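Local atomic coordinates of N-acetylglucosaminidase (Paenibacillus barengoltzii, PDB entry 6INX), a protein that probably hydrolyses glycosidic linkages at N-acetylglucosamine units of glycans, as a member of glycoside hydrolase family 18. Residues K287-F292 with I298-E303; E172-L177 with K227-I232; D40-G45 with L67-W72; A8-D13 with G105-W110. All coordinates share one frame; numbering follows the deposited sequence.

Contact 1 (K287-F292 with I298-E303); sequences KAPYLF and ISYDDE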
loop_
_atom_site.group_PDB
_atom_site.type_symbol
_atom_site.label_atom_id
_atom_site.label_comp_id
_atom_site.label_asym_id
_atom_site.label_seq_id
_atom_site.Cartn_x
_atom_site.Cartn_y
_atom_site.Cartn_z
ATOM N N LYS A 287 18.005 6.819 1.840
ATOM C CA LYS A 287 19.298 6.313 1.360
ATOM C C LYS A 287 19.181 5.693 -0.037
ATOM O O LYS A 287 19.639 4.574 -0.287
ATOM C CB LYS A 287 19.973 5.353 2.351
ATOM C CG LYS A 287 20.098 5.840 3.797
ATOM C CD LYS A 287 20.819 7.171 3.902
ATOM C CE LYS A 287 20.985 7.569 5.367
ATOM N NZ LYS A 287 21.364 9.004 5.525
ATOM N N ALA A 288 18.572 6.438 -0.960
ATOM C CA ALA A 288 18.313 5.934 -2.303
ATOM C C ALA A 288 18.540 7.002 -3.364
ATOM O O ALA A 288 18.163 8.168 -3.163
ATOM C CB ALA A 288 16.871 5.410 -2.422
ATOM N N PRO A 289 19.132 6.637 -4.500
ATOM C CA PRO A 289 19.261 7.575 -5.613
ATOM C C PRO A 289 18.064 7.513 -6.546
ATOM O O PRO A 289 17.374 6.498 -6.661
ATOM C CB PRO A 289 20.507 7.043 -6.331
ATOM C CG PRO A 289 20.323 5.535 -6.241
ATOM C CD PRO A 289 19.739 5.329 -4.821
ATOM N N TYR A 290 17.827 8.622 -7.237
ATOM C CA TYR A 290 16.773 8.676 -8.238
ATOM C C TYR A 290 17.152 9.680 -9.317
ATOM O O TYR A 290 17.952 10.589 -9.083
ATOM C CB TYR A 290 15.393 8.974 -7.630
ATOM C CG TYR A 290 15.248 10.284 -6.873
ATOM C CD1 TYR A 290 15.746 10.417 -5.584
ATOM C CD2 TYR A 290 14.548 11.348 -7.419
ATOM C CE1 TYR A 290 15.587 11.604 -4.870
ATOM C CE2 TYR A 290 14.377 12.542 -6.717
ATOM C CZ TYR A 290 14.901 12.656 -5.442
ATOM O OH TYR A 290 14.727 13.843 -4.753
ATOM N N LEU A 291 16.568 9.507 -10.505
ATOM C CA LEU A 291 16.815 10.377 -11.647
ATOM C C LEU A 291 15.517 11.047 -12.063
ATOM O O LEU A 291 14.448 10.434 -12.018
ATOM C CB LEU A 291 17.326 9.585 -12.848
ATOM C CG LEU A 291 18.514 8.663 -12.616
ATOM C CD1 LEU A 291 18.943 8.040 -13.944
ATOM C CD2 LEU A 291 19.664 9.427 -11.991
ATOM N N PHE A 292 15.616 12.304 -12.483
ATOM C CA PHE A 292 14.457 13.014 -12.999
ATOM C C PHE A 292 14.933 14.024 -14.026
ATOM O O PHE A 292 15.933 14.711 -13.803
ATOM C CB PHE A 292 13.718 13.746 -11.872
ATOM C CG PHE A 292 12.351 14.232 -12.257
ATOM C CD1 PHE A 292 11.431 13.367 -12.818
ATOM C CD2 PHE A 292 11.975 15.550 -12.035
ATOM C CE1 PHE A 292 10.164 13.802 -13.171
ATOM C CE2 PHE A 292 10.693 15.988 -12.369
ATOM C CZ PHE A 292 9.794 15.109 -12.933
ATOM N N ILE A 298 12.970 7.902 -12.409
ATOM C CA ILE A 298 13.645 6.604 -12.411
ATOM C C ILE A 298 14.202 6.323 -11.023
ATOM O O ILE A 298 14.963 7.130 -10.484
ATOM C CB ILE A 298 14.781 6.572 -13.452
ATOM C CG1 ILE A 298 14.196 6.711 -14.861
ATOM C CG2 ILE A 298 15.602 5.295 -13.313
ATOM C CD1 ILE A 298 15.229 6.897 -15.986
ATOM N N SER A 299 13.835 5.172 -10.454
ATOM C CA SER A 299 14.324 4.732 -9.154
ATOM C C SER A 299 15.279 3.560 -9.356
ATOM O O SER A 299 14.984 2.650 -10.130
ATOM C CB SER A 299 13.143 4.233 -8.312
ATOM O OG SER A 299 13.606 3.509 -7.199
ATOM N N TYR A 300 16.397 3.544 -8.627
ATOM C CA TYR A 300 17.388 2.488 -8.838
ATOM C C TYR A 300 18.256 2.337 -7.594
ATOM O O TYR A 300 18.122 3.091 -6.636
ATOM C CB TYR A 300 18.214 2.766 -10.108
ATOM C CG TYR A 300 19.163 3.944 -10.032
ATOM C CD1 TYR A 300 18.686 5.241 -9.911
ATOM C CD2 TYR A 300 20.540 3.759 -10.108
ATOM C CE1 TYR A 300 19.549 6.326 -9.853
ATOM C CE2 TYR A 300 21.418 4.847 -10.055
ATOM C CZ TYR A 300 20.912 6.122 -9.931
ATOM O OH TYR A 300 21.774 7.206 -9.877
ATOM N N ASP A 301 19.139 1.328 -7.628
ATOM C CA ASP A 301 20.192 1.104 -6.640
ATOM C C ASP A 301 21.532 1.458 -7.279
ATOM O O ASP A 301 21.747 1.214 -8.476
ATOM C CB ASP A 301 20.268 -0.396 -6.274
ATOM C CG ASP A 301 19.810 -0.711 -4.842
ATOM O OD1 ASP A 301 19.715 0.197 -3.988
ATOM O OD2 ASP A 301 19.544 -1.910 -4.570
ATOM N N ASP A 302 22.434 2.040 -6.489
ATOM C CA ASP A 302 23.789 2.255 -6.995
ATOM C C ASP A 302 24.821 1.828 -5.959
ATOM O O ASP A 302 24.465 1.215 -4.952
ATOM C CB ASP A 302 23.986 3.702 -7.484
ATOM C CG ASP A 302 23.928 4.739 -6.367
ATOM O OD1 ASP A 302 23.797 4.381 -5.184
ATOM O OD2 ASP A 302 24.027 5.941 -6.681
ATOM N N GLU A 303 26.103 2.140 -6.184
ATOM C CA GLU A 303 27.111 1.754 -5.199
ATOM C C GLU A 303 26.868 2.429 -3.851
ATOM O O GLU A 303 27.177 1.850 -2.802
ATOM C CB GLU A 303 28.517 2.076 -5.718
ATOM C CG GLU A 303 28.863 1.408 -7.045
ATOM C CD GLU A 303 28.572 2.288 -8.251
ATOM O OE1 GLU A 303 27.490 2.919 -8.313
ATOM O OE2 GLU A 303 29.439 2.362 -9.142
HETATM O O HOH W 1 15.242 5.024 -5.756
#

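Contact 2 (E172-L177 with K227-I232); sequences EVQRYL and KEKIVI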
loop_
_atom_site.group_PDB
_atom_site.type_symbol
_atom_site.label_atom_id
_atom_site.label_comp_id
_atom_site.label_asym_id
_atom_site.label_seq_id
_atom_site.Cartn_x
_atom_site.Cartn_y
_atom_site.Cartn_z
ATOM N N GLU A 172 6.459 -20.586 11.127
ATOM C CA GLU A 172 6.585 -22.004 10.804
ATOM C C GLU A 172 7.464 -22.209 9.575
ATOM O O GLU A 172 8.340 -23.079 9.561
ATOM C CB GLU A 172 5.199 -22.596 10.552
ATOM C CG GLU A 172 4.253 -22.534 11.741
ATOM C CD GLU A 172 4.785 -23.284 12.947
ATOM O OE1 GLU A 172 4.781 -22.706 14.055
ATOM O OE2 GLU A 172 5.218 -24.444 12.785
ATOM N N VAL A 173 7.220 -21.417 8.529
ATOM C CA VAL A 173 7.967 -21.521 7.275
ATOM C C VAL A 173 9.475 -21.488 7.523
ATOM O O VAL A 173 10.237 -22.285 6.957
ATOM C CB VAL A 173 7.529 -20.387 6.331
ATOM C CG1 VAL A 173 8.544 -20.161 5.221
ATOM C CG2 VAL A 173 6.121 -20.658 5.773
ATOM N N GLN A 174 9.929 -20.557 8.369
ATOM C CA GLN A 174 11.367 -20.328 8.503
ATOM C C GLN A 174 12.102 -21.557 9.016
ATOM O O GLN A 174 13.291 -21.734 8.720
ATOM C CB GLN A 174 11.645 -19.114 9.397
ATOM C CG GLN A 174 11.149 -19.265 10.829
ATOM C CD GLN A 174 12.138 -19.984 11.737
ATOM O OE1 GLN A 174 13.324 -20.085 11.428
ATOM N NE2 GLN A 174 11.643 -20.495 12.859
ATOM N N ARG A 175 11.414 -22.417 9.776
ATOM C CA ARG A 175 12.066 -23.568 10.391
ATOM C C ARG A 175 12.650 -24.519 9.350
ATOM O O ARG A 175 13.631 -25.218 9.628
ATOM C CB ARG A 175 11.059 -24.277 11.302
ATOM C CG ARG A 175 11.000 -25.780 11.189
ATOM C CD ARG A 175 9.838 -26.326 12.020
ATOM N NE ARG A 175 9.683 -27.771 11.865
ATOM C CZ ARG A 175 10.270 -28.674 12.646
ATOM N NH1 ARG A 175 11.056 -28.283 13.642
ATOM N NH2 ARG A 175 10.072 -29.968 12.432
ATOM N N TYR A 176 12.089 -24.538 8.142
ATOM C CA TYR A 176 12.513 -25.473 7.107
ATOM C C TYR A 176 13.533 -24.887 6.146
ATOM O O TYR A 176 13.996 -25.597 5.247
ATOM C CB TYR A 176 11.292 -25.970 6.328
ATOM C CG TYR A 176 10.263 -26.521 7.267
ATOM C CD1 TYR A 176 10.515 -27.682 7.977
ATOM C CD2 TYR A 176 9.068 -25.853 7.492
ATOM C CE1 TYR A 176 9.588 -28.184 8.864
ATOM C CE2 TYR A 176 8.132 -26.350 8.381
ATOM C CZ TYR A 176 8.404 -27.514 9.063
ATOM O OH TYR A 176 7.482 -28.011 9.955
ATOM N N LEU A 177 13.934 -23.633 6.340
ATOM C CA LEU A 177 14.737 -22.912 5.364
ATOM C C LEU A 177 16.109 -22.554 5.919
ATOM O O LEU A 177 16.247 -22.213 7.100
ATOM C CB LEU A 177 14.043 -21.614 4.975
ATOM C CG LEU A 177 12.621 -21.790 4.455
ATOM C CD1 LEU A 177 12.065 -20.424 4.114
ATOM C CD2 LEU A 177 12.605 -22.738 3.254
ATOM N N LYS A 227 16.734 -13.095 12.716
ATOM C CA LYS A 227 17.546 -12.155 11.946
ATOM C C LYS A 227 18.648 -12.869 11.174
ATOM O O LYS A 227 18.966 -12.494 10.038
ATOM C CB LYS A 227 18.167 -11.126 12.886
ATOM C CG LYS A 227 17.180 -10.121 13.390
ATOM C CD LYS A 227 17.906 -8.879 13.828
ATOM C CE LYS A 227 17.141 -7.666 13.404
ATOM N NZ LYS A 227 15.737 -7.701 13.897
ATOM N N GLU A 228 19.260 -13.888 11.778
ATOM C CA GLU A 228 20.360 -14.589 11.129
ATOM C C GLU A 228 19.924 -15.349 9.884
ATOM O O GLU A 228 20.786 -15.870 9.164
ATOM C CB GLU A 228 21.057 -15.530 12.118
ATOM C CG GLU A 228 20.209 -16.702 12.568
ATOM C CD GLU A 228 19.486 -16.433 13.878
ATOM O OE1 GLU A 228 19.188 -17.414 14.595
ATOM O OE2 GLU A 228 19.215 -15.249 14.196
ATOM N N LYS A 229 18.620 -15.420 9.611
ATOM C CA LYS A 229 18.116 -16.035 8.389
ATOM C C LYS A 229 17.628 -15.034 7.351
ATOM O O LYS A 229 17.130 -15.456 6.304
ATOM C CB LYS A 229 16.986 -17.031 8.700
ATOM C CG LYS A 229 17.453 -18.333 9.324
ATOM C CD LYS A 229 16.333 -19.359 9.348
ATOM C CE LYS A 229 16.850 -20.705 9.826
ATOM N NZ LYS A 229 15.780 -21.736 9.855
ATOM N N ILE A 230 17.735 -13.732 7.598
ATOM C CA ILE A 230 17.176 -12.737 6.690
ATOM C C ILE A 230 18.255 -12.238 5.745
ATOM O O ILE A 230 19.260 -11.670 6.180
ATOM C CB ILE A 230 16.528 -11.578 7.456
ATOM C CG1 ILE A 230 15.311 -12.101 8.220
ATOM C CG2 ILE A 230 16.133 -10.473 6.488
ATOM C CD1 ILE A 230 14.569 -11.053 9.021
ATOM N N VAL A 231 18.015 -12.413 4.449
ATOM C CA VAL A 231 18.856 -11.891 3.382
ATOM C C VAL A 231 18.045 -10.804 2.680
ATOM O O VAL A 231 16.925 -11.064 2.228
ATOM C CB VAL A 231 19.247 -13.018 2.412
ATOM C CG1 VAL A 231 19.912 -12.469 1.145
ATOM C CG2 VAL A 231 20.148 -14.039 3.122
ATOM N N ILE A 232 18.579 -9.578 2.617
ATOM C CA ILE A 232 17.836 -8.485 1.977
ATOM C C ILE A 232 18.174 -8.388 0.497
ATOM O O ILE A 232 19.084 -9.065 0.015
ATOM C CB ILE A 232 18.032 -7.134 2.692
ATOM C CG1 ILE A 232 19.496 -6.686 2.601
ATOM C CG2 ILE A 232 17.564 -7.232 4.134
ATOM C CD1 ILE A 232 19.724 -5.211 2.965
#

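Contact 3 (D40-G45 with L67-W72); sequences DRIQTG and LSVGGW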
loop_
_atom_site.group_PDB
_atom_site.type_symbol
_atom_site.label_atom_id
_atom_site.label_comp_id
_atom_site.label_asym_id
_atom_site.label_seq_id
_atom_site.Cartn_x
_atom_site.Cartn_y
_atom_site.Cartn_z
ATOM N N ASP A 40 2.802 -30.657 -11.217
ATOM C CA ASP A 40 3.175 -30.668 -9.806
ATOM C C ASP A 40 4.651 -30.955 -9.581
ATOM O O ASP A 40 5.045 -31.267 -8.457
ATOM C CB ASP A 40 2.320 -31.626 -8.956
ATOM C CG ASP A 40 0.844 -31.221 -8.874
ATOM O OD1 ASP A 40 0.468 -30.115 -9.310
ATOM O OD2 ASP A 40 0.041 -32.028 -8.343
ATOM N N ARG A 41 5.495 -30.843 -10.599
ATOM C CA ARG A 41 6.909 -31.168 -10.481
ATOM C C ARG A 41 7.791 -30.050 -11.032
ATOM O O ARG A 41 7.456 -29.402 -12.031
ATOM C CB ARG A 41 7.247 -32.504 -11.170
ATOM C CG ARG A 41 6.600 -33.699 -10.473
ATOM C CD ARG A 41 6.925 -35.042 -11.140
ATOM N NE ARG A 41 6.121 -36.092 -10.510
ATOM C CZ ARG A 41 6.540 -36.869 -9.513
ATOM N NH1 ARG A 41 7.779 -36.751 -9.039
ATOM N NH2 ARG A 41 5.712 -37.765 -8.985
ATOM N N ILE A 42 8.933 -29.849 -10.375
ATOM C CA ILE A 42 9.955 -28.931 -10.870
ATOM C C ILE A 42 10.507 -29.444 -12.188
ATOM O O ILE A 42 10.926 -30.604 -12.298
ATOM C CB ILE A 42 11.072 -28.789 -9.824
ATOM C CG1 ILE A 42 10.527 -28.096 -8.576
ATOM C CG2 ILE A 42 12.230 -27.977 -10.387
ATOM C CD1 ILE A 42 11.461 -28.196 -7.362
ATOM N N GLN A 43 10.526 -28.571 -13.193
ATOM C CA GLN A 43 10.987 -28.896 -14.535
ATOM C C GLN A 43 12.281 -28.151 -14.821
ATOM O O GLN A 43 12.362 -26.939 -14.597
ATOM C CB GLN A 43 9.934 -28.489 -15.566
ATOM C CG GLN A 43 8.563 -29.117 -15.368
ATOM C CD GLN A 43 8.582 -30.629 -15.489
ATOM O OE1 GLN A 43 9.411 -31.205 -16.205
ATOM N NE2 GLN A 43 7.676 -31.290 -14.771
ATOM N N THR A 44 13.283 -28.874 -15.333
ATOM C CA THR A 44 14.568 -28.289 -15.708
ATOM C C THR A 44 14.911 -28.454 -17.183
ATOM O O THR A 44 15.970 -27.980 -17.604
ATOM C CB THR A 44 15.712 -28.879 -14.864
ATOM O OG1 THR A 44 15.774 -30.294 -15.067
ATOM C CG2 THR A 44 15.498 -28.580 -13.382
ATOM N N GLY A 45 14.050 -29.097 -17.978
ATOM C CA GLY A 45 14.398 -29.448 -19.348
ATOM C C GLY A 45 14.602 -28.266 -20.273
ATOM O O GLY A 45 15.264 -28.408 -21.306
ATOM N N LEU A 67 18.956 -23.949 -7.436
ATOM C CA LEU A 67 18.027 -23.785 -8.546
ATOM C C LEU A 67 16.828 -23.000 -8.037
ATOM O O LEU A 67 16.129 -23.462 -7.126
ATOM C CB LEU A 67 17.560 -25.146 -9.056
ATOM C CG LEU A 67 16.457 -25.084 -10.123
ATOM C CD1 LEU A 67 16.958 -24.482 -11.441
ATOM C CD2 LEU A 67 15.878 -26.484 -10.357
ATOM N N SER A 68 16.598 -21.817 -8.597
ATOM C CA SER A 68 15.415 -21.054 -8.234
ATOM C C SER A 68 14.250 -21.530 -9.084
ATOM O O SER A 68 14.383 -21.685 -10.298
ATOM C CB SER A 68 15.641 -19.561 -8.443
ATOM O OG SER A 68 14.534 -18.818 -7.958
ATOM N N VAL A 69 13.110 -21.769 -8.448
ATOM C CA VAL A 69 11.945 -22.349 -9.110
ATOM C C VAL A 69 10.816 -21.344 -9.004
ATOM O O VAL A 69 10.401 -20.997 -7.896
ATOM C CB VAL A 69 11.544 -23.676 -8.451
ATOM C CG1 VAL A 69 10.276 -24.232 -9.101
ATOM C CG2 VAL A 69 12.681 -24.693 -8.566
ATOM N N GLY A 70 10.312 -20.891 -10.149
ATOM C CA GLY A 70 9.188 -19.976 -10.150
ATOM C C GLY A 70 9.514 -18.666 -10.822
ATOM O O GLY A 70 9.913 -18.648 -11.991
ATOM N N GLY A 71 9.355 -17.562 -10.093
ATOM C CA GLY A 71 9.473 -16.235 -10.659
ATOM C C GLY A 71 8.105 -15.639 -10.935
ATOM O O GLY A 71 7.072 -16.309 -10.872
ATOM N N TRP A 72 8.103 -14.343 -11.249
ATOM C CA TRP A 72 6.841 -13.651 -11.485
ATOM C C TRP A 72 6.108 -14.253 -12.676
ATOM O O TRP A 72 6.671 -14.386 -13.766
ATOM C CB TRP A 72 7.087 -12.163 -11.730
ATOM C CG TRP A 72 5.811 -11.383 -11.898
ATOM C CD1 TRP A 72 5.273 -10.921 -13.068
ATOM C CD2 TRP A 72 4.908 -10.998 -10.865
ATOM N NE1 TRP A 72 4.094 -10.259 -12.816
ATOM C CE2 TRP A 72 3.845 -10.294 -11.470
ATOM C CE3 TRP A 72 4.896 -11.174 -9.482
ATOM C CZ2 TRP A 72 2.782 -9.764 -10.735
ATOM C CZ3 TRP A 72 3.837 -10.655 -8.751
ATOM C CH2 TRP A 72 2.794 -9.958 -9.380
#

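Contact 4 (A8-D13 with G105-W110); sequences AGYVSD and GVDLDW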
loop_
_atom_site.group_PDB
_atom_site.type_symbol
_atom_site.label_atom_id
_atom_site.label_comp_id
_atom_site.label_asym_id
_atom_site.label_seq_id
_atom_site.Cartn_x
_atom_site.Cartn_y
_atom_site.Cartn_z
ATOM N N ALA A 8 24.552 -13.319 -2.454
ATOM C CA ALA A 8 23.822 -14.248 -3.304
ATOM C C ALA A 8 23.354 -13.535 -4.563
ATOM O O ALA A 8 22.713 -12.485 -4.489
ATOM C CB ALA A 8 22.634 -14.851 -2.556
ATOM N N GLY A 9 23.690 -14.089 -5.710
ATOM C CA GLY A 9 23.294 -13.479 -6.961
ATOM C C GLY A 9 22.334 -14.344 -7.751
ATOM O O GLY A 9 22.595 -15.534 -7.962
ATOM N N TYR A 10 21.219 -13.766 -8.187
ATOM C CA TYR A 10 20.410 -14.414 -9.209
ATOM C C TYR A 10 21.129 -14.343 -10.548
ATOM O O TYR A 10 21.611 -13.278 -10.954
ATOM C CB TYR A 10 19.027 -13.761 -9.299
ATOM C CG TYR A 10 18.089 -14.278 -8.231
ATOM C CD1 TYR A 10 17.321 -15.421 -8.440
ATOM C CD2 TYR A 10 18.010 -13.648 -6.996
ATOM C CE1 TYR A 10 16.482 -15.916 -7.438
ATOM C CE2 TYR A 10 17.178 -14.124 -5.997
ATOM C CZ TYR A 10 16.417 -15.261 -6.226
ATOM O OH TYR A 10 15.598 -15.733 -5.211
ATOM N N VAL A 11 21.266 -15.495 -11.198
ATOM C CA VAL A 11 21.870 -15.590 -12.521
ATOM C C VAL A 11 20.920 -16.387 -13.396
ATOM O O VAL A 11 20.617 -17.546 -13.090
ATOM C CB VAL A 11 23.238 -16.286 -12.468
ATOM C CG1 VAL A 11 23.884 -16.262 -13.854
ATOM C CG2 VAL A 11 24.132 -15.628 -11.424
ATOM N N SER A 12 20.446 -15.778 -14.481
ATOM C CA SER A 12 19.651 -16.540 -15.436
ATOM C C SER A 12 20.491 -17.665 -16.034
ATOM O O SER A 12 21.714 -17.560 -16.155
ATOM C CB SER A 12 19.127 -15.631 -16.544
ATOM O OG SER A 12 20.153 -15.312 -17.460
ATOM N N ASP A 13 19.830 -18.776 -16.374
ATOM C CA ASP A 13 20.542 -19.887 -17.001
ATOM C C ASP A 13 21.311 -19.413 -18.229
ATOM O O ASP A 13 22.435 -19.862 -18.487
ATOM C CB ASP A 13 19.547 -20.995 -17.365
ATOM C CG ASP A 13 20.118 -22.011 -18.345
ATOM O OD1 ASP A 13 21.087 -22.716 -17.994
ATOM O OD2 ASP A 13 19.588 -22.104 -19.472
ATOM N N GLY A 105 20.822 -27.233 -3.909
ATOM C CA GLY A 105 19.514 -27.120 -3.299
ATOM C C GLY A 105 18.574 -26.335 -4.194
ATOM O O GLY A 105 18.864 -26.085 -5.367
ATOM N N VAL A 106 17.460 -25.932 -3.598
ATOM C CA VAL A 106 16.367 -25.288 -4.312
ATOM C C VAL A 106 15.979 -24.011 -3.588
ATOM O O VAL A 106 15.874 -23.986 -2.355
ATOM C CB VAL A 106 15.151 -26.232 -4.431
ATOM C CG1 VAL A 106 13.923 -25.501 -4.985
ATOM C CG2 VAL A 106 15.505 -27.422 -5.301
ATOM N N ASP A 107 15.768 -22.956 -4.355
ATOM C CA ASP A 107 15.206 -21.704 -3.864
ATOM C C ASP A 107 13.804 -21.596 -4.458
ATOM O O ASP A 107 13.658 -21.449 -5.674
ATOM C CB ASP A 107 16.075 -20.530 -4.316
ATOM C CG ASP A 107 15.416 -19.186 -4.060
ATOM O OD1 ASP A 107 15.074 -18.915 -2.890
ATOM O OD2 ASP A 107 15.242 -18.418 -5.029
ATOM N N LEU A 108 12.773 -21.645 -3.622
ATOM C CA LEU A 108 11.404 -21.581 -4.122
ATOM C C LEU A 108 10.952 -20.131 -4.233
ATOM O O LEU A 108 10.986 -19.388 -3.246
ATOM C CB LEU A 108 10.456 -22.333 -3.194
ATOM C CG LEU A 108 9.249 -22.914 -3.924
ATOM C CD1 LEU A 108 9.666 -24.133 -4.733
ATOM C CD2 LEU A 108 8.155 -23.274 -2.931
ATOM N N ASP A 109 10.503 -19.743 -5.434
ATOM C CA ASP A 109 10.105 -18.365 -5.712
ATOM C C ASP A 109 8.652 -18.326 -6.189
ATOM O O ASP A 109 8.368 -17.914 -7.316
ATOM C CB ASP A 109 11.049 -17.787 -6.776
ATOM C CG ASP A 109 10.879 -16.308 -6.975
ATOM O OD1 ASP A 109 10.220 -15.663 -6.136
ATOM O OD2 ASP A 109 11.423 -15.784 -7.972
ATOM N N TRP A 110 7.733 -18.775 -5.344
ATOM C CA TRP A 110 6.298 -18.692 -5.602
ATOM C C TRP A 110 5.832 -17.278 -5.260
ATOM O O TRP A 110 5.974 -16.826 -4.123
ATOM C CB TRP A 110 5.611 -19.730 -4.708
ATOM C CG TRP A 110 4.095 -19.764 -4.692
ATOM C CD1 TRP A 110 3.224 -18.994 -5.415
ATOM C CD2 TRP A 110 3.288 -20.639 -3.902
ATOM N NE1 TRP A 110 1.922 -19.336 -5.112
ATOM C CE2 TRP A 110 1.935 -20.345 -4.186
ATOM C CE3 TRP A 110 3.578 -21.655 -2.988
ATOM C CZ2 TRP A 110 0.884 -21.024 -3.584
ATOM C CZ3 TRP A 110 2.532 -22.340 -2.406
ATOM C CH2 TRP A 110 1.197 -22.008 -2.689
#

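Contact 1 (K287-F292 with I298-E303)
L291 and I298 form the hydrogen-bonded pair of an antiparallel beta hairpin, strands 288-292 and 297-299, in the five-stranded sheet inserted between barrel strands 230-235 and 320-324, consistent with the alpha+beta insertion of many family 18 enzymes. L291 N gives a nearly straight bond (166°) to I298 O at 2.9 Å, and I298 N returns one to L291 O at 3.0 Å. The side chains of the same pair lie together, and helix 265-272 touches both.

Packing is tightest just beyond the end of strand 297-299. A chi1 of 69° places Y300 CG between its backbone N and carbonyl carbon and turns one face of the ring to P289. P289 CG stands 3.8 Å from the centroid of the Y300 ring and 12° off its normal, a CH-pi contact over the face. L291 crosses the Y300 side chain at about a right angle, its CG 3.8 Å from Y300 CE1. The D302 carboxylate also slides past the proline, with D302 CG 3.7 Å from P289 CG; D302 N-caps helix 303-316 and forms a salt bridge with R280.

The face bearing Y290 and S299 is looser. The Y290 ring leads away, and S299 OG, also bonded to H198 N, meets the opposite strand through water 1, which donates to P289 O at 2.7 Å.

Contact 2 (E172-L177 with K227-I232)
K229 reaches across to Q174 and L177 on the periphery of the TIM barrel, joining the turn that leads into strand 179-183 to the 3-10 segment that leads into strand 230-235; these two strands are parallel neighbours in the barrel sheet.

Hydrogen bonds carry the contact. K229 NZ donates to Q174 O at 2.7 Å and to L177 O at 2.8 Å, with a weak third bond to Q174 OE1 at 3.4 Å. The L177 carbonyl is met almost end-on, at a C=O...N angle of 163°, whereas the ammonium stands above the plane of the Q174 carbonyl. L177 N reaches the same Q174 O from the opposite face of the carbonyl plane, so this oxygen takes two bonds. Three uncharged oxygens around the ammonium would be expected to stabilise its positive charge.

Carbon contacts across the segments are few and fall on oxygens. The K229 chain is extended beyond CG and runs straight to the turn, its CE 3.2 Å from L177 O. The Q174 side chain, bent at chi2 (85°), crosses it at about a right angle.

Apolar packing links the turn to strand 153-159, where the L177 side chain lies on L154 and I156. Within 172-177, R175 and Y176 pair on the other side of the turn. R175 CG lies over the centre of the Y176 ring, while R175 NE donates to Y176 OH at 2.9 Å.

Contact 3 (D40-G45 with L67-W72)
I42 meets L67 and V69 through a branch set by its first torsion: with chi1 at -66°, CG2 stands anti to the backbone N and CG1 beside that N, and both branches face the V69 methyls. In L67 a chi1 of 173° swings CG anti to its own N, and of its two methyls CD2 is the one that meets strand 41-43 and T44. T44 has chi1 at 60°, which puts OG1 between the backbone N and the carbonyl carbon and turns CG2 to the leucine.

I42 CG2 is the hub. It lies 3.8 Å from V69 CG2 and 3.9 Å from L67 CD2, and I42 CG1 adds a contact to V69 CG1 at 3.9 Å. I42 crosses V69 at about a right angle but slides past L67 in the opposite direction. Farther along, T44 CG2 closes on L67 CD2 at 3.7 Å.

Strand 64-70 is a parallel strand of the TIM barrel, and S68 to G71 match the SxGG motif of family 18. Strand 41-43 pairs antiparallel with barrel strand 29-38, which also borders 64-70, and it lies over the outer, helix-facing side of the barrel. Helix 84-100 continues the packing: I42 touches M90, and I42 N bonds to S93 OG.

Every contact here is methyl or methylene against methyl, so cohesion comes from dispersion and the burial of apolar surface. Directional bonds to strand 41-43 come from outside the two segments, among them the backbone bonding of Q43 with H36.

Contact 4 (A8-D13 with G105-W110)
Y10 and D107 meet inside the TIM barrel, bridging strands 6-12 and 105-109, which are not neighbours in the sheet. Segment 105-110 carries most of the DxDxE signature of family 18, with D107 and D109 as its two aspartates and E111, the position of the acid in relatives, just beyond.

From Y10 CB, with chi1 at -81°, the side chain heads into the barrel, and its ring meets that of W324. Along one edge Y10 CE1 lies 3.5 Å from S68 OG. The same Y10 CE1 is 3.7 Å from D107 OD2. Y10 CZ follows, 3.6 Å from that carboxylate oxygen. At the end Y10 OH donates to D107 OD2 at 2.7 Å, reaching its syn side but 31° out of the carboxylate plane. Ring and carboxylate are turned 60° against each other, and OD2 sits near the ring plane.

The aspartate is held at both oxygens: S68 OG is a second partner of OD2, and T155 OG1 bonds to OD1. These bonds limit its rotation. D107 CG stands anti to its backbone N, 3.6 Å from Y10 OH.

How the contacts relate
Contacts 3 and 4 share the barrel sheet and touch: strands 64-70 and 105-109 are neighbours, with L67 O 2.8 Å from D107 N. They use opposite sides of it, contact 3 apolar on the helix-facing outside and contact 4 polar within the barrel. Contact 2 belongs to the same sheet but lies at the turns leading into two strands, where it is partly exposed and a lysine meets backbone oxygens. Contact 1, buried like 3 and 4, belongs to the separate antiparallel sheet; its centre is about 32 Å from that of contact 3, across the chain's centre, and it mixes backbone pairing, ring packing and a water bridge.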